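D-glycero-alpha-D-manno-heptose 7-phosphate kinase (Campylobacter jejuni subsp. jejuni, PDB 4N3O) phosphorylates D-glycero-alpha-D-manno-heptose 7-phosphate at C-1 with ATP, giving the 1,7-bisphosphate used to make GDP-heptose for the capsule. Local coordinates at residues L13-A18 with Q328-T333; G170-M175 with L188-W193; S114-S119 with L204-I209. All coordinates share one frame; numbering follows the deposited sequence.

Contact 1 of 3, residues L13-A18 with Q328-T333; sequences LRLGLA and QDFSFT
Leu15, on strand 6-21, pushes its side chain at two phenylalanines of the loop 328-333. Its CB points toward that loop but stops short of touching it. CG lies anti to the backbone N (chi1 -170°), and the fork beyond it splits the work. CD1 turns to Leu116 of the probable ATP-binding loop. CD2 does the reaching: it comes to 4.1 Å from CZ of Phe330 and to 4.2 Å from CE1 of Phe332, meeting both rings obliquely. Leu15 and Phe330 run at about a right angle to one another, one methyl against the far end of the ring. Farther along the strand, Leu17 adds a looser touch, with its CD2 4.5 Å from CZ of Phe332. The two phenylalanines also hold each other. CE2 of Phe330 sits 3.8 Å above one face of the Phe332 ring, offset toward its rim. Polar grips on the loop come from outside the pair: Ser331 N bonds to Ser41 OG and Phe332 N to Glu199 OE2. Next to Leu15, Arg14 forms a salt bridge with Asp163, the probable catalytic base. Where the two segments meet, methyls and rings do everything. Cohesion is therefore dispersion and exclusion of water, with no directional bond fixing the register, in the core beside the strand that carries Arg14, the probable transition-state stabilizer.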
loop_
_atom_site.group_PDB
_atom_site.type_symbol
_atom_site.label_atom_id
_atom_site.label_comp_id
_atom_site.label_asym_id
_atom_site.label_seq_id
_atom_site.Cartn_x
_atom_site.Cartn_y
_atom_site.Cartn_z
ATOM N N LEU A 13 2.167 5.939 -8.976
ATOM C CA LEU A 13 2.592 5.358 -10.230
ATOM C C LEU A 13 1.397 4.564 -10.745
ATOM O O LEU A 13 0.371 4.456 -10.063
ATOM C CB LEU A 13 3.786 4.446 -10.014
ATOM C CG LEU A 13 5.023 5.200 -9.517
ATOM C CD1 LEU A 13 6.163 4.226 -9.247
ATOM C CD2 LEU A 13 5.471 6.228 -10.537
ATOM N N ARG A 14 1.514 4.007 -11.934
ATOM C CA ARG A 14 0.403 3.288 -12.511
ATOM C C ARG A 14 0.826 1.990 -13.108
ATOM O O ARG A 14 1.966 1.812 -13.512
ATOM C CB ARG A 14 -0.245 4.090 -13.643
ATOM C CG ARG A 14 0.736 4.372 -14.769
ATOM C CD ARG A 14 0.090 4.174 -16.123
ATOM N NE ARG A 14 1.053 4.269 -17.220
ATOM C CZ ARG A 14 1.972 3.339 -17.497
ATOM N NH1 ARG A 14 2.106 2.256 -16.725
ATOM N NH2 ARG A 14 2.787 3.506 -18.534
ATOM N N LEU A 15 -0.152 1.128 -13.260
ATOM C CA LEU A 15 0.040 -0.166 -13.814
ATOM C C LEU A 15 -0.878 -0.322 -15.016
ATOM O O LEU A 15 -2.072 -0.055 -14.933
ATOM C CB LEU A 15 -0.324 -1.153 -12.729
ATOM C CG LEU A 15 -0.045 -2.611 -12.881
ATOM C CD1 LEU A 15 1.393 -2.833 -13.317
ATOM C CD2 LEU A 15 -0.323 -3.241 -11.528
ATOM N N GLY A 16 -0.310 -0.699 -16.152
ATOM C CA GLY A 16 -1.097 -0.948 -17.338
ATOM C C GLY A 16 -1.653 -2.346 -17.215
ATOM O O GLY A 16 -0.916 -3.316 -17.314
ATOM N N LEU A 17 -2.956 -2.450 -16.998
ATOM C CA LEU A 17 -3.612 -3.730 -16.835
ATOM C C LEU A 17 -3.968 -4.354 -18.173
ATOM O O LEU A 17 -3.868 -5.571 -18.339
ATOM C CB LEU A 17 -4.870 -3.569 -15.981
ATOM C CG LEU A 17 -4.659 -3.188 -14.516
ATOM C CD1 LEU A 17 -5.992 -3.017 -13.798
ATOM C CD2 LEU A 17 -3.842 -4.255 -13.835
ATOM N N ALA A 18 -4.411 -3.530 -19.117
ATOM C CA ALA A 18 -4.723 -4.026 -20.455
ATOM C C ALA A 18 -4.723 -2.892 -21.464
ATOM O O ALA A 18 -4.879 -1.715 -21.106
ATOM C CB ALA A 18 -6.060 -4.750 -20.471
ATOM N N GLN A 328 7.124 -6.852 -5.046
ATOM C CA GLN A 328 6.683 -5.581 -4.523
ATOM C C GLN A 328 5.195 -5.620 -4.224
ATOM O O GLN A 328 4.387 -5.683 -5.138
ATOM C CB GLN A 328 6.981 -4.473 -5.534
ATOM C CG GLN A 328 6.513 -3.091 -5.115
ATOM C CD GLN A 328 7.255 -2.573 -3.890
ATOM O OE1 GLN A 328 8.460 -2.343 -3.935
ATOM N NE2 GLN A 328 6.538 -2.375 -2.805
ATOM N N ASP A 329 4.837 -5.612 -2.941
ATOM C CA ASP A 329 3.441 -5.566 -2.536
ATOM C C ASP A 329 2.906 -4.187 -2.913
ATOM O O ASP A 329 3.652 -3.209 -2.958
ATOM C CB ASP A 329 3.269 -5.723 -1.004
ATOM C CG ASP A 329 3.583 -7.139 -0.483
ATOM O OD1 ASP A 329 3.823 -8.078 -1.288
ATOM O OD2 ASP A 329 3.570 -7.310 0.766
ATOM N N PHE A 330 1.606 -4.115 -3.155
ATOM C CA PHE A 330 0.964 -2.877 -3.499
ATOM C C PHE A 330 -0.539 -3.024 -3.395
ATOM O O PHE A 330 -1.042 -4.121 -3.358
ATOM C CB PHE A 330 1.302 -2.509 -4.954
ATOM C CG PHE A 330 0.630 -3.378 -5.957
ATOM C CD1 PHE A 330 1.182 -4.580 -6.324
ATOM C CD2 PHE A 330 -0.581 -2.987 -6.537
ATOM C CE1 PHE A 330 0.558 -5.391 -7.263
ATOM C CE2 PHE A 330 -1.225 -3.799 -7.462
ATOM C CZ PHE A 330 -0.649 -5.005 -7.829
ATOM N N SER A 331 -1.239 -1.895 -3.397
ATOM C CA SER A 331 -2.698 -1.859 -3.444
ATOM C C SER A 331 -3.042 -0.957 -4.620
ATOM O O SER A 331 -2.207 -0.165 -5.055
ATOM C CB SER A 331 -3.262 -1.139 -2.227
ATOM O OG SER A 331 -2.617 -1.529 -1.057
ATOM N N PHE A 332 -4.266 -1.051 -5.118
ATOM C CA PHE A 332 -4.735 -0.093 -6.109
ATOM C C PHE A 332 -5.237 1.089 -5.298
ATOM O O PHE A 332 -5.870 0.886 -4.284
ATOM C CB PHE A 332 -5.857 -0.667 -6.960
ATOM C CG PHE A 332 -5.412 -1.794 -7.818
ATOM C CD1 PHE A 332 -4.521 -1.570 -8.871
ATOM C CD2 PHE A 332 -5.864 -3.079 -7.599
ATOM C CE1 PHE A 332 -4.085 -2.605 -9.676
ATOM C CE2 PHE A 332 -5.435 -4.117 -8.412
ATOM C CZ PHE A 332 -4.535 -3.878 -9.450
ATOM N N THR A 333 -4.918 2.314 -5.694
ATOM C CA THR A 333 -5.398 3.488 -4.951
ATOM C C THR A 333 -6.536 4.168 -5.666
ATOM O O THR A 333 -6.667 4.059 -6.886
ATOM C CB THR A 333 -4.322 4.562 -4.775
ATOM O OG1 THR A 333 -3.919 5.051 -6.065
ATOM C CG2 THR A 333 -3.141 4.012 -4.012
#

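Contact 2 of 3, residues G170-M175 with L188-W193; sequences GGFNFM and LRIKNW
Phe172 and Ile190 set their side chains at about a right angle, and Leu188 comes in between them and Phe174. The closest approach of the crossed pair is low on the phenylalanine: CG1 of Ile190 lies 4.1 Å from CB of Phe172, oblique to the ring that follows. Ile190 presents that branch because CG1 stands beside its backbone N, anti to the carbonyl carbon (chi1 -77°), while CG2 takes the place beside the carbonyl carbon. Leu188 packs in two directions. Its CB is 4.3 Å from CB of Phe172, whereas its CD1 reaches 4.2 Å from CB of Phe174. A single backbone hydrogen bond joins the segments, from Leu188 N to Phe172 O at 3.0 Å. It is bent, with 145° at the hydrogen, and the donor is tilted 23° from the carbonyl plane. This is the open end of the antiparallel hairpin 172-178/182-188, where the chain leaves the sheet for helix 192-200, with Lys191 at the N-cap. Outside the pair, Phe172 meets Phe332 edge-to-face and Phe174 lies nearly parallel to the ring of Tyr34. Chemically, one bent backbone bond links the two segments, and side-chain packing supplies most of the contact, the aliphatic branches of Leu188 and Ile190 laid against the CB methylenes of the phenylalanines. The chain leaving the hairpin is thus held largely by apolar contact, with Leu247 of helix 236-248 against both Leu188 and Ile190.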
loop_
_atom_site.group_PDB
_atom_site.type_symbol
_atom_site.label_atom_id
_atom_site.label_comp_id
_atom_site.label_asym_id
_atom_site.label_seq_id
_atom_site.Cartn_x
_atom_site.Cartn_y
_atom_site.Cartn_z
ATOM N N GLY A 170 -6.002 9.409 -10.942
ATOM C CA GLY A 170 -5.941 8.205 -10.132
ATOM C C GLY A 170 -7.109 7.260 -10.332
ATOM O O GLY A 170 -8.004 7.518 -11.138
ATOM N N GLY A 171 -7.103 6.171 -9.575
ATOM C CA GLY A 171 -8.137 5.170 -9.695
ATOM C C GLY A 171 -7.955 4.330 -10.962
ATOM O O GLY A 171 -6.869 4.261 -11.540
ATOM N N PHE A 172 -9.032 3.675 -11.365
ATOM C CA PHE A 172 -9.055 2.889 -12.574
ATOM C C PHE A 172 -9.551 3.811 -13.644
ATOM O O PHE A 172 -10.544 4.503 -13.454
ATOM C CB PHE A 172 -10.000 1.711 -12.431
ATOM C CG PHE A 172 -9.413 0.536 -11.709
ATOM C CD1 PHE A 172 -9.036 0.630 -10.395
ATOM C CD2 PHE A 172 -9.295 -0.674 -12.345
ATOM C CE1 PHE A 172 -8.493 -0.457 -9.737
ATOM C CE2 PHE A 172 -8.770 -1.763 -11.694
ATOM C CZ PHE A 172 -8.354 -1.654 -10.396
ATOM N N ASN A 173 -8.844 3.847 -14.767
ATOM C CA ASN A 173 -9.218 4.697 -15.881
ATOM C C ASN A 173 -9.204 3.893 -17.151
ATOM O O ASN A 173 -8.216 3.231 -17.464
ATOM C CB ASN A 173 -8.244 5.864 -16.016
ATOM C CG ASN A 173 -8.330 6.836 -14.856
ATOM O OD1 ASN A 173 -9.347 7.497 -14.664
ATOM N ND2 ASN A 173 -7.245 6.951 -14.091
ATOM N N PHE A 174 -10.321 3.924 -17.860
ATOM C CA PHE A 174 -10.438 3.243 -19.124
ATOM C C PHE A 174 -10.354 4.329 -20.167
ATOM O O PHE A 174 -11.188 5.228 -20.186
ATOM C CB PHE A 174 -11.766 2.518 -19.234
ATOM C CG PHE A 174 -11.827 1.576 -20.392
ATOM C CD1 PHE A 174 -12.120 2.034 -21.664
ATOM C CD2 PHE A 174 -11.589 0.227 -20.208
ATOM C CE1 PHE A 174 -12.183 1.159 -22.734
ATOM C CE2 PHE A 174 -11.645 -0.649 -21.270
ATOM C CZ PHE A 174 -11.939 -0.180 -22.535
HETATM N N MSE A 175 -9.352 4.251 -21.029
HETATM C CA MSE A 175 -9.151 5.284 -22.028
HETATM C C MSE A 175 -9.326 4.768 -23.421
HETATM O O MSE A 175 -8.754 3.739 -23.800
HETATM C CB MSE A 175 -7.772 5.858 -21.781
HETATM C CG MSE A 175 -7.637 6.040 -20.265
HETATM SE SE MSE A 175 -6.099 7.177 -19.947
HETATM C CE MSE A 175 -6.080 7.386 -18.007
ATOM N N LEU A 188 -13.391 5.366 -13.954
ATOM C CA LEU A 188 -14.338 4.377 -13.456
ATOM C C LEU A 188 -14.572 4.407 -11.967
ATOM O O LEU A 188 -13.664 4.624 -11.197
ATOM C CB LEU A 188 -13.845 2.981 -13.806
ATOM C CG LEU A 188 -13.627 2.703 -15.286
ATOM C CD1 LEU A 188 -13.103 1.293 -15.401
ATOM C CD2 LEU A 188 -14.908 2.868 -16.075
ATOM N N ARG A 189 -15.820 4.225 -11.576
ATOM C CA ARG A 189 -16.154 4.107 -10.196
ATOM C C ARG A 189 -16.204 2.585 -10.087
ATOM O O ARG A 189 -17.032 1.939 -10.724
ATOM C CB ARG A 189 -17.500 4.729 -9.874
ATOM C CG ARG A 189 -17.587 5.112 -8.414
ATOM C CD ARG A 189 -18.965 5.547 -7.953
ATOM N NE ARG A 189 -19.710 6.291 -8.966
ATOM C CZ ARG A 189 -20.809 5.843 -9.570
ATOM N NH1 ARG A 189 -21.413 6.592 -10.481
ATOM N NH2 ARG A 189 -21.330 4.665 -9.247
ATOM N N ILE A 190 -15.284 2.024 -9.319
ATOM C CA ILE A 190 -15.145 0.585 -9.162
ATOM C C ILE A 190 -15.440 0.196 -7.729
ATOM O O ILE A 190 -14.987 0.871 -6.801
ATOM C CB ILE A 190 -13.696 0.180 -9.525
ATOM C CG1 ILE A 190 -13.518 0.179 -11.030
ATOM C CG2 ILE A 190 -13.322 -1.194 -9.012
ATOM C CD1 ILE A 190 -14.351 -0.864 -11.734
ATOM N N LYS A 191 -16.213 -0.882 -7.569
ATOM C CA LYS A 191 -16.528 -1.432 -6.260
ATOM C C LYS A 191 -15.217 -1.802 -5.629
ATOM O O LYS A 191 -14.382 -2.425 -6.273
ATOM C CB LYS A 191 -17.391 -2.698 -6.384
ATOM C CG LYS A 191 -18.808 -2.466 -6.901
ATOM C CD LYS A 191 -19.669 -1.632 -5.950
ATOM C CE LYS A 191 -19.840 -2.298 -4.586
ATOM N NZ LYS A 191 -20.834 -1.582 -3.735
ATOM N N ASN A 192 -15.037 -1.416 -4.379
ATOM C CA ASN A 192 -13.806 -1.683 -3.664
ATOM C C ASN A 192 -13.376 -3.138 -3.642
ATOM O O ASN A 192 -12.182 -3.419 -3.705
ATOM C CB ASN A 192 -13.900 -1.170 -2.220
ATOM C CG ASN A 192 -13.985 0.339 -2.146
ATOM O OD1 ASN A 192 -14.001 1.028 -3.169
ATOM N ND2 ASN A 192 -14.061 0.859 -0.943
ATOM N N TRP A 193 -14.329 -4.066 -3.561
ATOM C CA TRP A 193 -13.947 -5.462 -3.496
ATOM C C TRP A 193 -13.366 -5.942 -4.801
ATOM O O TRP A 193 -12.602 -6.910 -4.811
ATOM C CB TRP A 193 -15.099 -6.352 -3.036
ATOM C CG TRP A 193 -16.225 -6.517 -3.997
ATOM C CD1 TRP A 193 -17.378 -5.785 -4.052
ATOM C CD2 TRP A 193 -16.319 -7.502 -5.019
ATOM N NE1 TRP A 193 -18.184 -6.255 -5.071
ATOM C CE2 TRP A 193 -17.554 -7.316 -5.670
ATOM C CE3 TRP A 193 -15.477 -8.522 -5.452
ATOM C CZ2 TRP A 193 -17.968 -8.126 -6.739
ATOM C CZ3 TRP A 193 -15.872 -9.314 -6.528
ATOM C CH2 TRP A 193 -17.110 -9.118 -7.155
#

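Contact 3 of 3, residues S114-S119 with L204-I209; sequences SGLGGS and LYFTNI
The far end of the Phe206 ring reaches the glycine-rich loop 114-119, where Leu116 and Ser114 receive it. CD1 of Leu116 lies at the ring edge, near its plane, 3.7 Å from CZ of Phe206; the two side chains come from opposite directions. Beside it, OG of Ser114 is 3.5 Å from CE1 of Phe206, oblique to the ring. The hydroxyl packs against the ring and has its hydrogen bond with Pro111 O. Ser114 brings OG to the ring with chi1 at -50°, beside its own backbone N. One shell out, the ring of Tyr326 meets that of Phe206 with their planes about 25° apart, and Phe303 packs on Leu116. The loop is the signature glycine-rich motif of GHMP kinases. Residues 114-119 probably bind ATP, and Ser119 probably also the magnesium ion, as in related enzymes. Gly117, with positive phi, is the N-cap of helix 118-134, and its carbonyl O bonds to Thr121 OG1. The contact thus lies between two sheets: Leu116 rests on Leu13 of strand 6-21, while Phe206 ends strand 202-206, which runs between strands 303-308 and 326-327 in the four-stranded antiparallel sheet.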
loop_
_atom_site.group_PDB
_atom_site.type_symbol
_atom_site.label_atom_id
_atom_site.label_comp_id
_atom_site.label_asym_id
_atom_site.label_seq_id
_atom_site.Cartn_x
_atom_site.Cartn_y
_atom_site.Cartn_z
ATOM N N SER A 114 11.865 1.772 -14.551
ATOM C CA SER A 114 10.612 1.023 -14.431
ATOM C C SER A 114 9.549 1.507 -15.453
ATOM O O SER A 114 9.571 2.663 -15.907
ATOM C CB SER A 114 10.097 1.135 -12.992
ATOM O OG SER A 114 11.132 0.827 -12.058
ATOM N N GLY A 115 8.640 0.609 -15.829
ATOM C CA GLY A 115 7.588 0.931 -16.808
ATOM C C GLY A 115 6.250 1.159 -16.138
ATOM O O GLY A 115 5.232 0.585 -16.544
ATOM N N LEU A 116 6.258 2.030 -15.131
ATOM C CA LEU A 116 5.071 2.321 -14.337
ATOM C C LEU A 116 4.603 3.773 -14.418
ATOM O O LEU A 116 3.881 4.223 -13.542
ATOM C CB LEU A 116 5.356 1.963 -12.867
ATOM C CG LEU A 116 5.755 0.513 -12.599
ATOM C CD1 LEU A 116 6.106 0.286 -11.138
ATOM C CD2 LEU A 116 4.626 -0.409 -13.019
ATOM N N GLY A 117 5.014 4.499 -15.455
ATOM C CA GLY A 117 4.615 5.905 -15.643
ATOM C C GLY A 117 5.455 6.883 -14.851
ATOM O O GLY A 117 4.999 7.978 -14.511
ATOM N N GLY A 118 6.681 6.474 -14.552
ATOM C CA GLY A 118 7.626 7.265 -13.752
ATOM C C GLY A 118 7.842 8.729 -14.109
ATOM O O GLY A 118 7.874 9.577 -13.214
ATOM N N SER A 119 7.972 9.042 -15.398
ATOM C CA SER A 119 8.246 10.433 -15.818
ATOM C C SER A 119 7.045 11.365 -15.709
ATOM O O SER A 119 7.168 12.512 -15.276
ATOM C CB SER A 119 8.760 10.454 -17.245
ATOM O OG SER A 119 9.909 9.638 -17.366
ATOM N N LEU A 204 3.519 -8.611 -8.170
ATOM C CA LEU A 204 4.356 -7.701 -8.954
ATOM C C LEU A 204 5.809 -8.016 -8.597
ATOM O O LEU A 204 6.183 -7.948 -7.430
ATOM C CB LEU A 204 4.024 -6.259 -8.570
ATOM C CG LEU A 204 4.836 -5.169 -9.269
ATOM C CD1 LEU A 204 4.685 -5.284 -10.774
ATOM C CD2 LEU A 204 4.423 -3.779 -8.797
ATOM N N TYR A 205 6.619 -8.359 -9.591
ATOM C CA TYR A 205 8.010 -8.734 -9.366
ATOM C C TYR A 205 8.987 -7.957 -10.230
ATOM O O TYR A 205 8.882 -7.973 -11.442
ATOM C CB TYR A 205 8.154 -10.220 -9.682
ATOM C CG TYR A 205 9.561 -10.782 -9.605
ATOM C CD1 TYR A 205 10.188 -10.975 -8.377
ATOM C CD2 TYR A 205 10.247 -11.173 -10.763
ATOM C CE1 TYR A 205 11.461 -11.506 -8.296
ATOM C CE2 TYR A 205 11.523 -11.708 -10.694
ATOM C CZ TYR A 205 12.123 -11.872 -9.459
ATOM O OH TYR A 205 13.391 -12.392 -9.367
ATOM N N PHE A 206 9.932 -7.277 -9.588
ATOM C CA PHE A 206 10.998 -6.581 -10.288
ATOM C C PHE A 206 12.116 -7.584 -10.441
ATOM O O PHE A 206 12.570 -8.170 -9.466
ATOM C CB PHE A 206 11.458 -5.337 -9.546
ATOM C CG PHE A 206 10.515 -4.175 -9.690
ATOM C CD1 PHE A 206 10.654 -3.287 -10.748
ATOM C CD2 PHE A 206 9.489 -3.970 -8.781
ATOM C CE1 PHE A 206 9.785 -2.214 -10.893
ATOM C CE2 PHE A 206 8.629 -2.899 -8.914
ATOM C CZ PHE A 206 8.774 -2.023 -9.972
ATOM N N THR A 207 12.573 -7.744 -11.673
ATOM C CA THR A 207 13.539 -8.777 -12.033
ATOM C C THR A 207 15.015 -8.590 -11.714
ATOM O O THR A 207 15.677 -9.558 -11.318
ATOM C CB THR A 207 13.488 -8.991 -13.549
ATOM O OG1 THR A 207 13.908 -7.789 -14.199
ATOM C CG2 THR A 207 12.070 -9.351 -13.997
ATOM N N ASN A 208 15.526 -7.370 -11.902
ATOM C CA ASN A 208 16.950 -7.063 -11.728
ATOM C C ASN A 208 17.772 -7.909 -12.691
ATOM O O ASN A 208 18.831 -8.420 -12.349
ATOM C CB ASN A 208 17.423 -7.245 -10.275
ATOM C CG ASN A 208 16.771 -6.255 -9.318
ATOM O OD1 ASN A 208 16.046 -5.343 -9.738
ATOM N ND2 ASN A 208 17.022 -6.432 -8.023
ATOM N N ILE A 209 17.247 -8.057 -13.901
ATOM C CA ILE A 209 17.898 -8.820 -14.955
ATOM C C ILE A 209 18.675 -7.888 -15.883
ATOM O O ILE A 209 18.394 -6.691 -15.969
ATOM C CB ILE A 209 16.854 -9.600 -15.802
ATOM C CG1 ILE A 209 16.298 -10.779 -15.005
ATOM C CG2 ILE A 209 17.469 -10.149 -17.089
ATOM C CD1 ILE A 209 15.207 -11.541 -15.729
#

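Contacts 1 and 3 are core, whereas contact 2 lies nearer the surface and is only partly buried. Contacts 1 and 2 reach the same mixed sheet and touch, with Leu17 CD1 3.7 Å from Phe172 CE2. Contacts 1 and 3 meet through backbone instead: probable hydrogen bonds run from Arg14 N to Leu116 O (2.9 Å) and from Gln328 N to Leu204 O (2.8 Å), tying the glycine-rich loop to strand 6-21 and the second sheet to the loop 328-333. Contacts 2 and 3 stay about 11 Å apart at their nearest atoms. Only contact 2 has a backbone hydrogen bond between its own segments; the two core contacts join theirs by side-chain packing.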